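Local atomic coordinates of ABC transporter substrate binding protein (Ribose) (Agrobacterium vitis, PDB entry 5DKV), a protein that probably serves as the sugar-binding component of a bacterial ABC transporter, and is captured here with alpha-D-tagatopyranose between its two lobes. Residues V165-V168 with T174-Q177; Q198-D201 with K206-S209. All blocks are in the same frame, centred on the assembly; numbering follows the deposited sequence.

Contact 1. Residues V165-V168 with T174-Q177; sequences VSNV and TTDQ. With T6T (alpha-D-tagatopyranose), chain E.
N167 and T175 meet at the carboxyl end of a strand and the first turn of the helix that follows it. The amide of N167 works on two fronts. Its ND2 donates to the backbone oxygen T175 O at 3.2 Å; the bond is nearly straight at the hydrogen (166°), and the oxygen lies close to the amide plane, although ND2 itself stands well above the plane of the T175 carbonyl. OD1 turns back to its own chain and accepts from V168 N at 2.7 Å, while the same oxygen is in close contact with T175 CB, 3.1 Å away. With chi1 at -149°, about 30° short of full anti, the amide reaches across to the helix while its oxygen stays close to V168 N. The other touch is apolar: CG2 of V168 and CG2 of T175 lie 4.1 Å apart, the two side chains crossing at about a right angle. One residue earlier in the helix, T174 faces the sugar, and its OG1 is hydrogen-bonded to O5 of the tagatopyranose at 2.8 Å. The contact thus joins the strand end to the helix turn carrying T174 and probably helps to place it. N167 ND2 has a second acceptor in E179 OE1, which helps to position the amide; D116, R178 and N228 also hydrogen-bond the sugar. The arrangement is the strand-to-helix turn of a beta-alpha-beta unit in the periplasmic binding protein fold: strand 161-167 runs between strands 192-199 and 223-226, V168 touches S231 of helix 229-241, and T174 and Q177 pack on N142 of helix 142-156.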
loop_
_atom_site.group_PDB
_atom_site.type_symbol
_atom_site.label_atom_id
_atom_site.label_comp_id
_atom_site.label_asym_id
_atom_site.label_seq_id
_atom_site.Cartn_x
_atom_site.Cartn_y
_atom_site.Cartn_z
ATOM N N VAL A 165 1.516 -10.271 13.447
ATOM C CA VAL A 165 1.615 -9.413 12.287
ATOM C C VAL A 165 3.088 -9.257 11.876
ATOM O O VAL A 165 3.954 -8.896 12.693
ATOM C CB VAL A 165 1.031 -8.018 12.565
ATOM C CG1 VAL A 165 1.134 -7.119 11.303
ATOM C CG2 VAL A 165 -0.433 -8.103 13.063
ATOM N N SER A 166 3.354 -9.543 10.612
ATOM C CA SER A 166 4.625 -9.266 9.998
ATOM C C SER A 166 4.452 -7.914 9.324
ATOM O O SER A 166 3.593 -7.761 8.465
ATOM C CB SER A 166 4.994 -10.379 9.002
ATOM O OG SER A 166 6.115 -10.063 8.215
ATOM N N ASN A 167 5.219 -6.924 9.762
ATOM C CA ASN A 167 5.046 -5.557 9.294
ATOM C C ASN A 167 6.358 -4.895 8.925
ATOM O O ASN A 167 7.441 -5.477 9.094
ATOM C CB ASN A 167 4.331 -4.740 10.368
ATOM C CG ASN A 167 3.465 -3.654 9.801
ATOM O OD1 ASN A 167 3.549 -3.324 8.619
ATOM N ND2 ASN A 167 2.607 -3.104 10.638
ATOM N N VAL A 168 6.262 -3.682 8.397
ATOM C CA VAL A 168 7.421 -3.012 7.824
ATOM C C VAL A 168 8.256 -2.309 8.891
ATOM O O VAL A 168 9.355 -2.760 9.238
ATOM C CB VAL A 168 6.958 -1.995 6.743
ATOM C CG1 VAL A 168 8.145 -1.281 6.130
ATOM C CG2 VAL A 168 6.197 -2.712 5.657
ATOM N N THR A 174 0.243 3.700 6.227
ATOM C CA THR A 174 -0.645 2.655 5.716
ATOM C C THR A 174 -0.558 1.378 6.556
ATOM O O THR A 174 -1.571 0.824 6.978
ATOM C CB THR A 174 -0.288 2.302 4.291
ATOM O OG1 THR A 174 1.124 2.107 4.235
ATOM C CG2 THR A 174 -0.707 3.428 3.325
ATOM N N THR A 175 0.660 0.890 6.755
ATOM C CA THR A 175 0.843 -0.353 7.480
ATOM C C THR A 175 0.620 -0.190 8.990
ATOM O O THR A 175 0.231 -1.147 9.653
ATOM C CB THR A 175 2.222 -0.937 7.202
ATOM O OG1 THR A 175 3.218 0.024 7.553
ATOM C CG2 THR A 175 2.363 -1.323 5.717
ATOM N N ASP A 176 0.815 1.016 9.525
ATOM C CA ASP A 176 0.384 1.316 10.895
ATOM C C ASP A 176 -1.132 1.120 11.010
ATOM O O ASP A 176 -1.627 0.516 11.960
ATOM C CB ASP A 176 0.738 2.762 11.288
ATOM C CG ASP A 176 2.161 2.922 11.793
ATOM O OD1 ASP A 176 2.907 1.921 11.890
ATOM O OD2 ASP A 176 2.523 4.083 12.099
ATOM N N GLN A 177 -1.875 1.620 10.020
ATOM C CA GLN A 177 -3.328 1.539 10.050
ATOM C C GLN A 177 -3.771 0.078 9.903
ATOM O O GLN A 177 -4.721 -0.348 10.557
ATOM C CB GLN A 177 -3.948 2.408 8.958
ATOM C CG GLN A 177 -3.979 3.876 9.337
ATOM C CD GLN A 177 -4.554 4.736 8.237
ATOM O OE1 GLN A 177 -4.247 4.530 7.073
ATOM N NE2 GLN A 177 -5.444 5.664 8.601
HETATM O O3 T6T E . 1.380 -2.154 0.560
HETATM C C3 T6T E . 1.849 -1.249 -0.430
HETATM C C4 T6T E . 1.576 0.124 0.011
HETATM O O4 T6T E . 0.119 0.307 0.150
HETATM C C5 T6T E . 2.264 0.407 1.274
HETATM O O5 T6T E . 2.109 1.783 1.664
HETATM C C6 T6T E . 3.766 0.210 1.158
HETATM O O6 T6T E . 4.036 -1.140 0.677
HETATM C C2 T6T E . 3.373 -1.409 -0.586
HETATM O O2 T6T E . 3.791 -0.513 -1.589
HETATM C C1 T6T E . 3.826 -2.782 -0.890
HETATM O O1 T6T E . 3.294 -3.260 -2.084
#

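Contact 2. Residues Q198-D201 with K206-S209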
loop_
_atom_site.group_PDB
_atom_site.type_symbol
_atom_site.label_atom_id
_atom_site.label_comp_id
_atom_site.label_asym_id
_atom_site.label_seq_id
_atom_site.Cartn_x
_atom_site.Cartn_y
_atom_site.Cartn_z
ATOM N N GLN A 198 6.433 -8.387 14.283
ATOM C CA GLN A 198 7.801 -8.478 13.775
ATOM C C GLN A 198 7.997 -7.481 12.643
ATOM O O GLN A 198 7.277 -7.525 11.647
ATOM C CB GLN A 198 8.081 -9.888 13.271
ATOM C CG GLN A 198 7.883 -10.964 14.307
ATOM C CD GLN A 198 8.855 -10.817 15.438
ATOM O OE1 GLN A 198 10.075 -10.883 15.235
ATOM N NE2 GLN A 198 8.335 -10.594 16.641
ATOM N N PHE A 199 8.974 -6.590 12.786
ATOM C CA PHE A 199 9.203 -5.546 11.796
ATOM C C PHE A 199 10.386 -5.898 10.928
ATOM O O PHE A 199 11.454 -6.189 11.438
ATOM C CB PHE A 199 9.432 -4.189 12.467
ATOM C CG PHE A 199 8.191 -3.624 13.121
ATOM C CD1 PHE A 199 7.198 -3.081 12.344
ATOM C CD2 PHE A 199 8.024 -3.650 14.498
ATOM C CE1 PHE A 199 6.039 -2.561 12.919
ATOM C CE2 PHE A 199 6.860 -3.137 15.085
ATOM C CZ PHE A 199 5.878 -2.594 14.296
ATOM N N ASN A 200 10.185 -5.897 9.615
ATOM C CA ASN A 200 11.213 -6.382 8.687
ATOM C C ASN A 200 11.885 -5.294 7.848
ATOM O O ASN A 200 12.746 -5.595 7.024
ATOM C CB ASN A 200 10.620 -7.417 7.736
ATOM C CG ASN A 200 9.362 -6.902 6.998
ATOM O OD1 ASN A 200 9.384 -5.851 6.382
ATOM N ND2 ASN A 200 8.265 -7.647 7.090
ATOM N N ASP A 201 11.509 -4.041 8.070
ATOM C CA ASP A 201 12.064 -2.909 7.322
ATOM C C ASP A 201 11.892 -3.034 5.790
ATOM O O ASP A 201 12.731 -2.568 5.000
ATOM C CB ASP A 201 13.550 -2.739 7.669
ATOM C CG ASP A 201 14.045 -1.328 7.424
ATOM O OD1 ASP A 201 15.238 -1.167 7.093
ATOM O OD2 ASP A 201 13.247 -0.375 7.565
ATOM N N LYS A 206 14.150 -10.805 5.583
ATOM C CA LYS A 206 14.082 -10.592 7.031
ATOM C C LYS A 206 12.761 -11.139 7.581
ATOM O O LYS A 206 12.729 -11.783 8.630
ATOM C CB LYS A 206 14.214 -9.114 7.381
ATOM C CG LYS A 206 14.218 -8.826 8.890
ATOM C CD LYS A 206 15.443 -9.372 9.575
ATOM C CE LYS A 206 15.365 -9.183 11.097
ATOM N NZ LYS A 206 16.641 -9.655 11.799
ATOM N N ALA A 207 11.667 -10.869 6.880
ATOM C CA ALA A 207 10.374 -11.376 7.308
ATOM C C ALA A 207 10.385 -12.906 7.387
ATOM O O ALA A 207 9.825 -13.490 8.314
ATOM C CB ALA A 207 9.287 -10.890 6.364
ATOM N N ALA A 208 11.027 -13.557 6.431
ATOM C CA ALA A 208 11.105 -15.017 6.431
ATOM C C ALA A 208 11.885 -15.496 7.652
ATOM O O ALA A 208 11.515 -16.486 8.303
ATOM C CB ALA A 208 11.763 -15.518 5.136
ATOM N N SER A 209 12.992 -14.822 7.950
ATOM C CA SER A 209 13.826 -15.234 9.084
ATOM C C SER A 209 13.069 -15.019 10.401
ATOM O O SER A 209 13.232 -15.776 11.373
ATOM C CB SER A 209 15.166 -14.486 9.085
ATOM O OG SER A 209 15.029 -13.121 9.414
#
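The carboxamide of N200 is held at both ends, with OD1 accepting from N202 N and ND2 hydrogen-bonded to S231 OG, and it lies against A207 of the following helix. The OD1 bond closes an Asx turn just beyond the end of a strand, in the strand-to-helix connection of a periplasmic binding protein lobe with alternating strands and helices. With both ends of the amide engaged, its rotation is probably fixed. CG of N200 sits between the backbone N and the carbonyl carbon (chi1 54°), a setting that brings ND2 to 3.5 Å from the methyl carbon CB of A207. CB of N200 packs against the helix backbone, 3.7 Å from A207 N. On the outer side, K206 lies alongside the turn: its CB is 3.8 Å from N200 O and 4.0 Å from N200 CB, and its CG is 3.9 Å from N200 CA. The lysine chain is anti at chi1 but bends at chi2 (67°), which carries the amine away from the turn, so the contact uses the aliphatic root of the side chain and leaves the charge outside it. Two further bonds join or steady these elements: D203 OD1 accepts from K206 N at the start of helix 204-217, and Q210 NE2 donates to F199 O. The buried side is completed by S166 of strand 161-167, against which both N200 and A207 pack. One turn on, S209 turns back on its own helix, its OG donating a hydrogen bond to K206 O at 2.8 Å.

From the N terminus, strand 161-167 leads through a short turn into helix 173-186, and contact 1 closes that turn. The chain returns along strand 192-199, at the edge of the sheet beside strand 161-167, and enters helix 204-217 through a second turn, closed by contact 2. The two are in series, neither enclosing nor crossing the other, with centres 11 Å apart. Their strand ends join directly: N167 O and V168 O probably accept hydrogen bonds from N200 N and D201 N, each at 2.8 Å. Two successive strand-to-helix turns of one lobe are tied together, the first contributing T174 to the sugar pocket, the second set back, its N200 side chain about 9 Å from the sugar.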